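Botulinum neurotoxin type C1 (PDB 3R4S) binds sialic acid through this receptor-binding part of its heavy chain, probably recognising gangliosides on nerve cells so that the zinc-protease toxin can enter them. Local coordinates at residues A[94-99]-A[188-193]; A[103-108]-A[120-125]; A[127-132]-A[170-175]; A[148-153]-A[160-165]; A[369-374]-A[424-429]. One frame throughout, in Å; residues are numbered along the deposited sequence.

Contacts 1 to 4 belong to the N-terminal, concanavalin-like part of the fragment, contact 5 to the C-terminal trefoil part. Contact 1 closes the widest loop, from 94-99 to 188-193, and contacts 2, 3 and 4 all fall within it. Contact 2 closes first, at 120-125; contact 3 then opens at 127-132 and encloses contact 4, a short hairpin loop from 148-153 to 160-165, before closing at 170-175. Contacts 1 and 2 lie in one sheet of the sandwich and contact 4 in the other, while contact 3 joins the two. Backbone bonds link contact 3 to contacts 2 and 4. Contact 5 follows in series, closing 369-374 onto 424-429 near the end of the chain.

Contact 1: A[94-99]-A[188-193]; sequences PGYTII and FEINKI
Residues 96-98 and 188-192 run antiparallel at 166°, their axes 4.5 Å apart at closest approach. T97 and N191 form a hydrogen-bonded pair, the bond from N191 N to T97 O being 2.9 Å and nearly straight. Between T97 and I99 the register against 188-192 slips by one, a beta bulge, and E189 N turns to I98 O at 3.1 Å. I193 N closes the other end on G95 O. On one face, I190 CG2 and the K192 backbone meet the Y96 ring obliquely, CG2 lying 3.4 Å from Y96 CD1. K192, its chain fully extended (chi1 -170°), runs past this ring until CE meets the P94 ring. Farther along, I99 CG2 sits over one face of the F188 ring in a CH-pi contact, 4.0 Å from its centroid. N191 OD1 is hydrogen-bonded to R58 NH2. I98 and I99 both face I110 of flanking strand 108-113 in a classic bulge, V61 of strand 60-64 is backbone hydrogen-bonded to F188, and F213 and F49 meet the F188 ring edge-to-face.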
# COMPACT_ATOMS: atom_id res chain seq x y z
N PRO A 94 13.44 15.15 -4.91
CA PRO A 94 13.35 16.62 -4.99
C PRO A 94 11.89 17.06 -4.89
O PRO A 94 11.00 16.22 -4.81
CB PRO A 94 13.92 16.93 -6.38
CG PRO A 94 13.82 15.66 -7.14
CD PRO A 94 13.96 14.55 -6.15
N GLY A 95 11.66 18.36 -4.88
CA GLY A 95 10.31 18.89 -4.77
C GLY A 95 9.52 18.77 -6.06
O GLY A 95 10.03 19.08 -7.13
N TYR A 96 8.28 18.30 -5.93
CA TYR A 96 7.30 18.30 -7.02
C TYR A 96 5.95 18.78 -6.49
O TYR A 96 5.46 18.28 -5.48
CB TYR A 96 7.09 16.89 -7.59
CG TYR A 96 8.28 16.28 -8.28
CD1 TYR A 96 8.52 16.51 -9.63
CD2 TYR A 96 9.16 15.45 -7.59
CE1 TYR A 96 9.61 15.94 -10.27
CE2 TYR A 96 10.25 14.88 -8.21
CZ TYR A 96 10.47 15.13 -9.55
OH TYR A 96 11.55 14.55 -10.17
N THR A 97 5.36 19.75 -7.18
CA THR A 97 3.94 20.00 -7.03
C THR A 97 3.25 18.90 -7.81
O THR A 97 3.71 18.57 -8.90
CB THR A 97 3.56 21.35 -7.63
OG1 THR A 97 4.24 22.38 -6.90
CG2 THR A 97 2.05 21.59 -7.55
N ILE A 98 2.21 18.30 -7.25
CA ILE A 98 1.50 17.21 -7.91
C ILE A 98 0.01 17.49 -8.16
O ILE A 98 -0.55 17.07 -9.17
CB ILE A 98 1.64 15.87 -7.16
CG1 ILE A 98 1.27 16.04 -5.68
CG2 ILE A 98 3.06 15.29 -7.33
CD1 ILE A 98 1.24 14.72 -4.91
N ILE A 99 -0.64 18.18 -7.23
CA ILE A 99 -2.05 18.54 -7.40
C ILE A 99 -2.20 19.99 -6.99
O ILE A 99 -2.06 20.34 -5.82
CB ILE A 99 -3.00 17.65 -6.55
CG1 ILE A 99 -2.67 16.17 -6.73
CG2 ILE A 99 -4.47 17.92 -6.92
CD1 ILE A 99 -3.44 15.26 -5.79
N PHE A 188 -3.75 18.25 -11.98
CA PHE A 188 -2.92 17.10 -11.67
C PHE A 188 -1.80 17.04 -12.70
O PHE A 188 -2.03 16.81 -13.88
CB PHE A 188 -3.74 15.81 -11.73
CG PHE A 188 -4.91 15.79 -10.78
CD1 PHE A 188 -4.87 15.04 -9.60
CD2 PHE A 188 -6.07 16.50 -11.07
CE1 PHE A 188 -5.95 15.00 -8.73
CE2 PHE A 188 -7.17 16.48 -10.20
CZ PHE A 188 -7.10 15.73 -9.03
N GLU A 189 -0.57 17.23 -12.24
CA GLU A 189 0.60 17.14 -13.11
C GLU A 189 1.82 17.15 -12.22
O GLU A 189 1.87 17.91 -11.24
CB GLU A 189 0.65 18.34 -14.07
CG GLU A 189 1.80 18.29 -15.06
CD GLU A 189 1.84 19.48 -16.02
OE1 GLU A 189 1.41 20.59 -15.64
OE2 GLU A 189 2.31 19.29 -17.16
N ILE A 190 2.80 16.30 -12.53
CA ILE A 190 4.01 16.25 -11.72
C ILE A 190 5.01 17.29 -12.21
O ILE A 190 5.69 17.08 -13.22
CB ILE A 190 4.65 14.84 -11.75
CG1 ILE A 190 3.59 13.79 -11.40
CG2 ILE A 190 5.83 14.80 -10.79
CD1 ILE A 190 4.02 12.32 -11.69
N ASN A 191 5.08 18.42 -11.50
CA ASN A 191 5.92 19.55 -11.89
C ASN A 191 7.03 19.81 -10.89
O ASN A 191 6.79 20.26 -9.77
CB ASN A 191 5.07 20.82 -12.04
CG ASN A 191 4.07 20.72 -13.18
OD1 ASN A 191 4.35 20.10 -14.21
ND2 ASN A 191 2.90 21.34 -13.02
N LYS A 192 8.26 19.53 -11.31
CA LYS A 192 9.42 19.70 -10.47
C LYS A 192 9.57 21.16 -10.09
O LYS A 192 9.40 22.05 -10.91
CB LYS A 192 10.68 19.22 -11.21
CG LYS A 192 11.92 19.13 -10.35
CD LYS A 192 12.98 18.28 -11.04
CE LYS A 192 14.25 18.15 -10.22
NZ LYS A 192 15.25 17.30 -10.94
N ILE A 193 9.93 21.39 -8.83
CA ILE A 193 10.29 22.72 -8.35
C ILE A 193 11.76 22.96 -8.69
O ILE A 193 12.63 22.19 -8.28
CB ILE A 193 10.08 22.86 -6.84
CG1 ILE A 193 8.64 22.51 -6.47
CG2 ILE A 193 10.44 24.26 -6.38
CD1 ILE A 193 8.23 23.00 -5.09

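Contact 2: A[103-108]-A[120-125]; sequences KNNSGW and TLKQNE
N105, in the type I' turn K103 to S106, and K122 run alongside one another in the same sense, where the chain comes round to pair antiparallel with strand 120-124 in a sheet of the jelly-roll-like sandwich. The lysine chain is extended as far as CE, with CG anti to the backbone N (chi1 -174°), and passes along the N105 carbonyl; its CE is 3.6 Å from N105 ND2. From beyond the strand, E125 crosses N105 obliquely and lays CB against the amide carbon, 3.7 Å from N105 CG. S106 turns OG between two carbonyls, K122 O and Q123 O, and also meets N181 N, so that a neighbouring loop is tied to the same hydroxyl. At G107, whose backbone angles suit a residue without a side chain, a pair of backbone bonds to K122 fixes the register. W108 sends its indole away from 120-125, so that the methylene does the touching: CB meets L121 CD2 at 4.1 Å, while the ring packs toward F182. Beside this contact, W108 CA approaches T120 O to 3.1 Å.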
# COMPACT_ATOMS: atom_id res chain seq x y z
N LYS A 103 -4.03 30.05 -8.14
CA LYS A 103 -4.13 31.01 -9.23
C LYS A 103 -3.93 32.40 -8.65
O LYS A 103 -4.49 32.72 -7.61
CB LYS A 103 -5.51 30.93 -9.91
CG LYS A 103 -5.70 31.93 -11.04
CD LYS A 103 -7.03 31.71 -11.76
CE LYS A 103 -7.20 32.67 -12.94
NZ LYS A 103 -6.20 32.45 -14.03
N ASN A 104 -3.13 33.22 -9.32
CA ASN A 104 -2.82 34.55 -8.80
C ASN A 104 -2.29 34.48 -7.37
O ASN A 104 -2.70 35.26 -6.52
CB ASN A 104 -4.06 35.44 -8.85
CG ASN A 104 -4.51 35.71 -10.28
OD1 ASN A 104 -3.68 35.87 -11.18
ND2 ASN A 104 -5.82 35.77 -10.48
N ASN A 105 -1.40 33.52 -7.11
CA ASN A 105 -0.75 33.46 -5.81
C ASN A 105 -1.66 33.19 -4.63
O ASN A 105 -1.32 33.51 -3.49
CB ASN A 105 0.05 34.74 -5.56
CG ASN A 105 1.30 34.81 -6.40
OD1 ASN A 105 1.62 35.86 -6.96
ND2 ASN A 105 2.02 33.70 -6.50
N SER A 106 -2.82 32.59 -4.88
CA SER A 106 -3.70 32.18 -3.78
C SER A 106 -4.42 30.88 -4.14
O SER A 106 -4.67 30.62 -5.32
CB SER A 106 -4.72 33.28 -3.47
OG SER A 106 -5.33 33.08 -2.21
N GLY A 107 -4.77 30.09 -3.13
CA GLY A 107 -5.51 28.85 -3.32
C GLY A 107 -4.99 27.74 -2.43
O GLY A 107 -4.56 27.99 -1.31
N TRP A 108 -5.03 26.51 -2.92
CA TRP A 108 -4.37 25.41 -2.21
C TRP A 108 -3.54 24.59 -3.16
O TRP A 108 -3.74 24.62 -4.38
CB TRP A 108 -5.38 24.52 -1.47
CG TRP A 108 -6.38 23.84 -2.36
CD1 TRP A 108 -7.64 24.27 -2.66
CD2 TRP A 108 -6.21 22.60 -3.06
NE1 TRP A 108 -8.27 23.38 -3.51
CE2 TRP A 108 -7.41 22.35 -3.77
CE3 TRP A 108 -5.16 21.67 -3.15
CZ2 TRP A 108 -7.58 21.22 -4.57
CZ3 TRP A 108 -5.34 20.55 -3.95
CH2 TRP A 108 -6.54 20.33 -4.64
N THR A 120 -0.96 22.62 1.35
CA THR A 120 -0.72 24.03 1.61
C THR A 120 -1.93 24.91 1.28
O THR A 120 -2.50 24.80 0.19
CB THR A 120 0.45 24.55 0.79
OG1 THR A 120 1.60 23.73 1.02
CG2 THR A 120 0.77 25.99 1.17
N LEU A 121 -2.32 25.75 2.23
CA LEU A 121 -3.20 26.87 1.93
C LEU A 121 -2.30 28.05 1.57
O LEU A 121 -1.44 28.44 2.36
CB LEU A 121 -4.08 27.22 3.13
CG LEU A 121 -5.25 26.29 3.45
CD1 LEU A 121 -6.05 26.85 4.60
CD2 LEU A 121 -6.15 26.08 2.24
N LYS A 122 -2.48 28.61 0.38
CA LYS A 122 -1.68 29.76 -0.02
C LYS A 122 -2.52 31.03 0.04
O LYS A 122 -3.40 31.26 -0.80
CB LYS A 122 -1.10 29.57 -1.42
CG LYS A 122 -0.13 30.68 -1.82
CD LYS A 122 0.35 30.49 -3.25
CE LYS A 122 1.38 31.55 -3.64
NZ LYS A 122 2.75 31.07 -3.39
N GLN A 123 -2.25 31.86 1.05
CA GLN A 123 -3.01 33.09 1.23
C GLN A 123 -2.67 34.11 0.16
O GLN A 123 -3.56 34.69 -0.45
CB GLN A 123 -2.76 33.67 2.62
CG GLN A 123 -3.43 35.02 2.84
CD GLN A 123 -3.16 35.59 4.21
OE1 GLN A 123 -2.24 35.15 4.91
NE2 GLN A 123 -3.95 36.57 4.62
N ASN A 124 -1.38 34.33 -0.04
CA ASN A 124 -0.90 35.28 -1.04
C ASN A 124 0.56 34.94 -1.30
O ASN A 124 1.06 33.95 -0.76
CB ASN A 124 -1.06 36.73 -0.54
CG ASN A 124 -0.42 36.94 0.82
OD1 ASN A 124 0.75 36.59 1.03
ND2 ASN A 124 -1.18 37.48 1.77
N GLU A 125 1.26 35.75 -2.09
CA GLU A 125 2.64 35.39 -2.44
C GLU A 125 3.59 35.40 -1.26
O GLU A 125 4.70 34.88 -1.36
CB GLU A 125 3.18 36.25 -3.59
CG GLU A 125 3.05 37.76 -3.41
CD GLU A 125 3.77 38.54 -4.53
OE1 GLU A 125 3.28 39.61 -4.94
OE2 GLU A 125 4.83 38.06 -5.00

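Contact 3: A[127-132]-A[170-175]; sequences SEQSIN and DTIKVK
I131 and I172 interdigitate, each pointing toward the other's strand, where the two sheets of the sandwich meet along a side: strand 127-132 belongs to one, strand 170-173 to the other. The strand axes come no nearer than 6.8 Å, at 160°, and side chains rather than paired backbones fill the interval. The close-packed part is central. I131 CG2 fits against I172 CG1 at 3.7 Å, M160 adds to the apolar cluster, and I172 CD1 reaches the carbonyl of S130. Buried Q129, two residues back on the same face as I131, runs extended, its chi1 of -170° sending the chain toward 170-175; its amide ends among the backbone atoms of K173 and K175. The solvent side is looser. Exposed K175 reaches across, extended, to the start of the first strand, and NZ meets E128 O at 3.0 Å from above the carbonyl plane, with a weak bond to S127 OG, which is also hydrogen-bonded to Q123 OE1. Exposed E128 turns away from the second strand and takes a bond from S130 OG. At the other end D170 OD2 accepts N132 N through its anti lone pair, at 3.0 Å and 170°.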
# COMPACT_ATOMS: atom_id res chain seq x y z
N SER A 127 2.51 34.56 2.13
CA SER A 127 1.91 33.92 3.29
C SER A 127 1.22 32.59 2.94
O SER A 127 0.39 32.53 2.02
CB SER A 127 0.92 34.88 3.94
OG SER A 127 0.06 34.20 4.84
N GLU A 128 1.55 31.55 3.69
CA GLU A 128 0.95 30.23 3.47
C GLU A 128 0.78 29.55 4.81
O GLU A 128 1.32 30.00 5.82
CB GLU A 128 1.90 29.38 2.63
CG GLU A 128 3.17 29.09 3.38
CD GLU A 128 4.00 27.97 2.78
OE1 GLU A 128 4.83 28.26 1.90
OE2 GLU A 128 3.85 26.82 3.22
N GLN A 129 0.06 28.43 4.83
CA GLN A 129 0.06 27.55 5.99
C GLN A 129 0.04 26.11 5.50
O GLN A 129 -0.83 25.73 4.71
CB GLN A 129 -1.14 27.87 6.89
CG GLN A 129 -1.10 27.17 8.23
CD GLN A 129 -2.03 27.78 9.28
OE1 GLN A 129 -1.88 27.51 10.47
NE2 GLN A 129 -2.99 28.61 8.85
N SER A 130 1.01 25.31 5.93
CA SER A 130 1.13 23.94 5.44
C SER A 130 1.06 22.90 6.55
O SER A 130 1.40 23.18 7.69
CB SER A 130 2.44 23.77 4.66
OG SER A 130 2.44 24.55 3.47
N ILE A 131 0.63 21.70 6.19
CA ILE A 131 0.70 20.52 7.05
C ILE A 131 1.20 19.37 6.20
O ILE A 131 1.15 19.43 4.97
CB ILE A 131 -0.67 20.13 7.60
CG1 ILE A 131 -1.68 19.96 6.45
CG2 ILE A 131 -1.16 21.17 8.59
CD1 ILE A 131 -3.09 19.68 6.94
N ASN A 132 1.67 18.30 6.84
CA ASN A 132 2.27 17.23 6.07
C ASN A 132 2.17 15.84 6.67
O ASN A 132 1.92 15.66 7.86
CB ASN A 132 3.73 17.55 5.78
CG ASN A 132 4.58 17.51 7.03
OD1 ASN A 132 4.97 18.55 7.56
ND2 ASN A 132 4.86 16.31 7.51
N ASP A 170 -1.54 14.91 11.27
CA ASP A 170 -1.07 16.28 11.52
C ASP A 170 -2.28 17.21 11.66
O ASP A 170 -3.25 17.10 10.91
CB ASP A 170 -0.19 16.77 10.37
CG ASP A 170 0.70 17.95 10.75
OD1 ASP A 170 0.66 18.40 11.91
OD2 ASP A 170 1.45 18.44 9.87
N THR A 171 -2.21 18.12 12.62
CA THR A 171 -3.29 19.08 12.85
C THR A 171 -2.66 20.39 13.29
O THR A 171 -1.68 20.39 14.04
CB THR A 171 -4.30 18.58 13.92
OG1 THR A 171 -5.25 19.61 14.20
CG2 THR A 171 -3.58 18.17 15.22
N ILE A 172 -3.21 21.49 12.78
CA ILE A 172 -2.73 22.84 13.09
C ILE A 172 -3.89 23.83 13.07
O ILE A 172 -4.75 23.77 12.20
CB ILE A 172 -1.63 23.30 12.10
CG1 ILE A 172 -0.49 22.28 12.05
CG2 ILE A 172 -1.06 24.64 12.52
CD1 ILE A 172 0.77 22.77 11.33
N LYS A 173 -3.91 24.73 14.05
CA LYS A 173 -4.93 25.78 14.10
C LYS A 173 -4.78 26.65 12.86
O LYS A 173 -3.67 27.05 12.52
CB LYS A 173 -4.75 26.63 15.36
CG LYS A 173 -5.69 27.85 15.43
CD LYS A 173 -7.13 27.40 15.60
CE LYS A 173 -8.14 28.53 15.35
NZ LYS A 173 -8.50 28.73 13.89
N VAL A 174 -5.88 26.94 12.18
CA VAL A 174 -5.81 27.77 10.99
C VAL A 174 -5.63 29.23 11.40
O VAL A 174 -6.39 29.74 12.22
CB VAL A 174 -7.08 27.64 10.10
CG1 VAL A 174 -7.02 28.63 8.93
CG2 VAL A 174 -7.25 26.21 9.60
N LYS A 175 -4.64 29.90 10.82
CA LYS A 175 -4.39 31.30 11.13
C LYS A 175 -5.32 32.18 10.28
O LYS A 175 -6.01 31.68 9.40
CB LYS A 175 -2.93 31.67 10.87
CG LYS A 175 -2.56 31.76 9.39
CD LYS A 175 -1.05 31.92 9.21
CE LYS A 175 -0.69 32.44 7.82
NZ LYS A 175 0.79 32.43 7.58

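Contact 4: A[148-153]-A[160-165]; sequences FFVTVT and MKIYIN
The Y163 ring has T151 O at its edge, in the ring plane and 3.5 Å from Y163 CD2; T153 OG1 is also near that plane at the edge, farther along. Y163 CG lies anti to the carbonyl carbon (chi1 -57°), bringing the ring alongside the neighbouring strand, and one water joins its OH to T153 OG1. I225 of helix 222-231 packs on this surface, touching Y163, T151 and T153. The F149 ring meets W83, planes about 40° apart. The F148 ring belongs to the other face of the sheet: I164 CD1 meets it obliquely, 4.0 Å from F148 CD1, and also touches V150 CG2. V152 and I162 cross next in this apolar row, which continues onto L117 and F119 of the opposing sheet. T153 hangs its hydroxyl over K161, OG1 being 3.6 Å from K161 CB. N165 finishes the pairing with its side chain: OD1 accepts F149 N at 2.9 Å, while N165 N bonds back to F149 O in the carbonyl plane. T151 pairs with Y163 and T153 with K161, each through two backbone bonds. This is a regular antiparallel beta hairpin, one face turned into the core of the concanavalin-like sandwich and the other lying beneath a helix.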
# COMPACT_ATOMS: atom_id res chain seq x y z
N PHE A 148 -1.78 4.81 -0.78
CA PHE A 148 -2.33 5.29 0.49
C PHE A 148 -3.49 6.25 0.25
O PHE A 148 -3.63 6.82 -0.83
CB PHE A 148 -1.25 5.90 1.40
CG PHE A 148 -0.49 7.07 0.81
CD1 PHE A 148 -0.75 8.37 1.23
CD2 PHE A 148 0.53 6.87 -0.12
CE1 PHE A 148 -0.02 9.46 0.71
CE2 PHE A 148 1.26 7.94 -0.65
CZ PHE A 148 0.99 9.25 -0.22
N PHE A 149 -4.33 6.39 1.26
CA PHE A 149 -5.54 7.20 1.15
C PHE A 149 -5.35 8.49 1.93
O PHE A 149 -5.20 8.49 3.15
CB PHE A 149 -6.74 6.43 1.72
CG PHE A 149 -8.04 7.14 1.56
CD1 PHE A 149 -8.51 7.48 0.29
CD2 PHE A 149 -8.80 7.49 2.66
CE1 PHE A 149 -9.73 8.14 0.12
CE2 PHE A 149 -10.03 8.17 2.51
CZ PHE A 149 -10.49 8.48 1.24
N VAL A 150 -5.35 9.60 1.22
CA VAL A 150 -5.19 10.91 1.83
C VAL A 150 -6.55 11.54 2.12
O VAL A 150 -7.50 11.42 1.34
CB VAL A 150 -4.41 11.84 0.90
CG1 VAL A 150 -4.49 13.29 1.40
CG2 VAL A 150 -2.94 11.37 0.78
N THR A 151 -6.65 12.18 3.27
CA THR A 151 -7.80 13.05 3.49
C THR A 151 -7.32 14.29 4.21
O THR A 151 -6.72 14.21 5.28
CB THR A 151 -8.89 12.36 4.31
OG1 THR A 151 -9.10 11.04 3.79
CG2 THR A 151 -10.19 13.17 4.23
N VAL A 152 -7.56 15.44 3.59
CA VAL A 152 -7.26 16.72 4.19
C VAL A 152 -8.59 17.38 4.56
O VAL A 152 -9.53 17.39 3.75
CB VAL A 152 -6.50 17.63 3.20
CG1 VAL A 152 -6.46 19.07 3.70
CG2 VAL A 152 -5.09 17.09 2.94
N THR A 153 -8.68 17.92 5.78
CA THR A 153 -9.86 18.70 6.13
C THR A 153 -9.44 20.08 6.59
O THR A 153 -8.37 20.24 7.17
CB THR A 153 -10.76 18.03 7.20
OG1 THR A 153 -10.09 18.01 8.47
CG2 THR A 153 -11.13 16.60 6.79
N MET A 160 -6.71 22.74 10.40
CA MET A 160 -6.49 22.04 9.15
C MET A 160 -5.81 20.74 9.52
O MET A 160 -4.91 20.70 10.39
CB MET A 160 -5.65 22.87 8.16
CG MET A 160 -4.22 23.15 8.61
SD MET A 160 -3.34 24.22 7.43
CE MET A 160 -3.73 23.38 5.92
N LYS A 161 -6.28 19.65 8.92
CA LYS A 161 -5.85 18.32 9.33
C LYS A 161 -5.52 17.48 8.11
O LYS A 161 -6.11 17.66 7.03
CB LYS A 161 -6.95 17.63 10.14
CG LYS A 161 -7.36 18.37 11.40
CD LYS A 161 -8.48 17.64 12.12
CE LYS A 161 -9.35 18.63 12.88
NZ LYS A 161 -10.63 18.02 13.37
N ILE A 162 -4.59 16.56 8.27
CA ILE A 162 -4.37 15.58 7.23
C ILE A 162 -4.39 14.19 7.86
O ILE A 162 -3.81 13.98 8.92
CB ILE A 162 -3.08 15.85 6.41
CG1 ILE A 162 -2.91 14.76 5.34
CG2 ILE A 162 -1.85 15.89 7.31
CD1 ILE A 162 -1.92 15.15 4.26
N TYR A 163 -5.12 13.29 7.21
CA TYR A 163 -5.20 11.90 7.62
C TYR A 163 -4.58 11.00 6.55
O TYR A 163 -4.62 11.31 5.36
CB TYR A 163 -6.65 11.46 7.78
CG TYR A 163 -7.51 12.25 8.75
CD1 TYR A 163 -8.04 11.64 9.89
CD2 TYR A 163 -7.84 13.58 8.51
CE1 TYR A 163 -8.86 12.34 10.78
CE2 TYR A 163 -8.65 14.29 9.40
CZ TYR A 163 -9.16 13.66 10.52
OH TYR A 163 -9.97 14.36 11.40
N ILE A 164 -4.05 9.86 6.97
CA ILE A 164 -3.49 8.88 6.06
C ILE A 164 -4.13 7.55 6.44
O ILE A 164 -4.11 7.16 7.61
CB ILE A 164 -1.95 8.83 6.17
CG1 ILE A 164 -1.36 10.20 5.85
CG2 ILE A 164 -1.36 7.75 5.24
CD1 ILE A 164 -1.59 10.65 4.40
N ASN A 165 -4.75 6.90 5.47
CA ASN A 165 -5.46 5.66 5.71
C ASN A 165 -6.39 5.75 6.91
O ASN A 165 -6.46 4.84 7.74
CB ASN A 165 -4.47 4.50 5.83
CG ASN A 165 -3.61 4.35 4.59
OD1 ASN A 165 -4.09 4.52 3.46
ND2 ASN A 165 -2.32 4.01 4.78
O HOH W 1 -11.41 16.41 10.31

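Contact 5: A[369-374]-A[424-429]; sequences SQIFKS and WGFVPV
I371 lays its CD1 methyl across the root of the W424 side chain, 3.9 Å from W424 CB and as near to CG and CD1, the two side chains crossing at about a right angle. The methyl approaches the indole obliquely, and it also meets the F426 ring at the edge, near the ring plane, 4.0 Å from F426 CZ. CG1 of I371 lies anti to the carbonyl carbon (chi1 -54°), which carries CD1 into the notch between the two aromatics. S369 comes to the same phenylalanine edge with a polar atom: OG is 3.5 Å from F426 CE2. That hydroxyl gives its proton to W424 O at 3.0 Å, tilted 29° from the carbonyl plane, so a buried serine is satisfied by backbone. The strands 369-374 and 424-428 belong to the beta-trefoil half of the binding fragment. They diverge at 112° and touch only at this end, where W424 N bonds to S369 O in the carbonyl plane, 2.9 Å long; the return bond from S369 N is weak. M254 of strand 251-256 packs against I371, W424 and F426 alike, and F356 of strand 356-362 adds to the cluster at I371. The indole NE1 points to C385 O in a weak hydrogen bond, while S369 O lies at the edge of the same ring, 4.0 Å from W424 CD1.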
# COMPACT_ATOMS: atom_id res chain seq x y z
N SER A 369 -0.30 -9.99 5.37
CA SER A 369 -1.25 -11.07 5.55
C SER A 369 -0.84 -11.94 6.72
O SER A 369 0.28 -11.87 7.22
CB SER A 369 -1.34 -11.92 4.28
OG SER A 369 -0.06 -12.50 3.98
N GLN A 370 -1.78 -12.77 7.15
CA GLN A 370 -1.47 -13.83 8.08
C GLN A 370 -1.79 -15.13 7.36
O GLN A 370 -2.73 -15.19 6.56
CB GLN A 370 -2.28 -13.70 9.37
CG GLN A 370 -1.82 -12.55 10.25
CD GLN A 370 -2.53 -12.53 11.59
OE1 GLN A 370 -3.75 -12.55 11.63
NE2 GLN A 370 -1.77 -12.49 12.68
N ILE A 371 -0.97 -16.14 7.62
CA ILE A 371 -1.07 -17.39 6.87
C ILE A 371 -1.15 -18.54 7.85
O ILE A 371 -0.27 -18.72 8.70
CB ILE A 371 0.11 -17.54 5.91
CG1 ILE A 371 0.22 -16.30 5.02
CG2 ILE A 371 -0.04 -18.82 5.06
CD1 ILE A 371 1.54 -16.21 4.25
N PHE A 372 -2.23 -19.29 7.74
CA PHE A 372 -2.55 -20.30 8.72
C PHE A 372 -2.43 -21.68 8.09
O PHE A 372 -2.84 -21.87 6.94
CB PHE A 372 -3.99 -20.10 9.21
CG PHE A 372 -4.21 -18.79 9.93
CD1 PHE A 372 -4.10 -18.72 11.32
CD2 PHE A 372 -4.50 -17.64 9.22
CE1 PHE A 372 -4.29 -17.52 11.98
CE2 PHE A 372 -4.70 -16.43 9.88
CZ PHE A 372 -4.60 -16.37 11.26
N LYS A 373 -1.87 -22.62 8.85
CA LYS A 373 -1.82 -24.02 8.42
C LYS A 373 -3.22 -24.60 8.41
O LYS A 373 -3.95 -24.49 9.39
CB LYS A 373 -0.91 -24.84 9.33
CG LYS A 373 -0.72 -26.27 8.83
CD LYS A 373 0.15 -26.31 7.56
CE LYS A 373 0.15 -27.70 6.91
NZ LYS A 373 -1.15 -27.98 6.22
N SER A 374 -3.59 -25.23 7.30
CA SER A 374 -4.97 -25.62 7.08
C SER A 374 -5.05 -27.02 6.48
O SER A 374 -4.10 -27.48 5.87
CB SER A 374 -5.61 -24.63 6.10
OG SER A 374 -6.95 -24.98 5.79
N TRP A 424 3.06 -11.26 6.87
CA TRP A 424 3.80 -11.58 5.66
C TRP A 424 3.39 -10.67 4.51
O TRP A 424 2.21 -10.55 4.21
CB TRP A 424 3.54 -13.04 5.26
CG TRP A 424 4.01 -13.99 6.30
CD1 TRP A 424 3.26 -14.55 7.31
CD2 TRP A 424 5.34 -14.49 6.47
NE1 TRP A 424 4.05 -15.38 8.09
CE2 TRP A 424 5.33 -15.36 7.59
CE3 TRP A 424 6.54 -14.30 5.77
CZ2 TRP A 424 6.48 -16.01 8.03
CZ3 TRP A 424 7.68 -14.95 6.22
CH2 TRP A 424 7.64 -15.80 7.33
N GLY A 425 4.38 -10.07 3.86
CA GLY A 425 4.12 -9.24 2.69
C GLY A 425 4.60 -9.92 1.42
O GLY A 425 5.42 -10.83 1.45
N PHE A 426 4.07 -9.46 0.29
CA PHE A 426 4.42 -10.04 -1.00
C PHE A 426 4.78 -8.94 -1.97
O PHE A 426 3.89 -8.20 -2.41
CB PHE A 426 3.24 -10.85 -1.54
CG PHE A 426 2.93 -12.06 -0.72
CD1 PHE A 426 3.65 -13.24 -0.91
CD2 PHE A 426 1.96 -12.03 0.26
CE1 PHE A 426 3.39 -14.37 -0.14
CE2 PHE A 426 1.69 -13.15 1.03
CZ PHE A 426 2.40 -14.32 0.83
N VAL A 427 6.06 -8.83 -2.29
CA VAL A 427 6.54 -7.80 -3.21
C VAL A 427 6.59 -8.32 -4.64
O VAL A 427 7.32 -9.26 -4.94
CB VAL A 427 7.93 -7.30 -2.84
CG1 VAL A 427 8.33 -6.16 -3.76
CG2 VAL A 427 7.97 -6.84 -1.39
N PRO A 428 5.83 -7.70 -5.55
CA PRO A 428 5.82 -8.16 -6.94
C PRO A 428 7.21 -8.07 -7.57
O PRO A 428 7.95 -7.12 -7.31
CB PRO A 428 4.85 -7.20 -7.64
CG PRO A 428 4.80 -6.00 -6.77
CD PRO A 428 4.98 -6.51 -5.36
N VAL A 429 7.56 -9.06 -8.39
CA VAL A 429 8.85 -9.06 -9.07
C VAL A 429 8.72 -8.22 -10.33
O VAL A 429 7.84 -8.48 -11.16
CB VAL A 429 9.29 -10.49 -9.44
CG1 VAL A 429 10.62 -10.47 -10.15
CG2 VAL A 429 9.36 -11.36 -8.19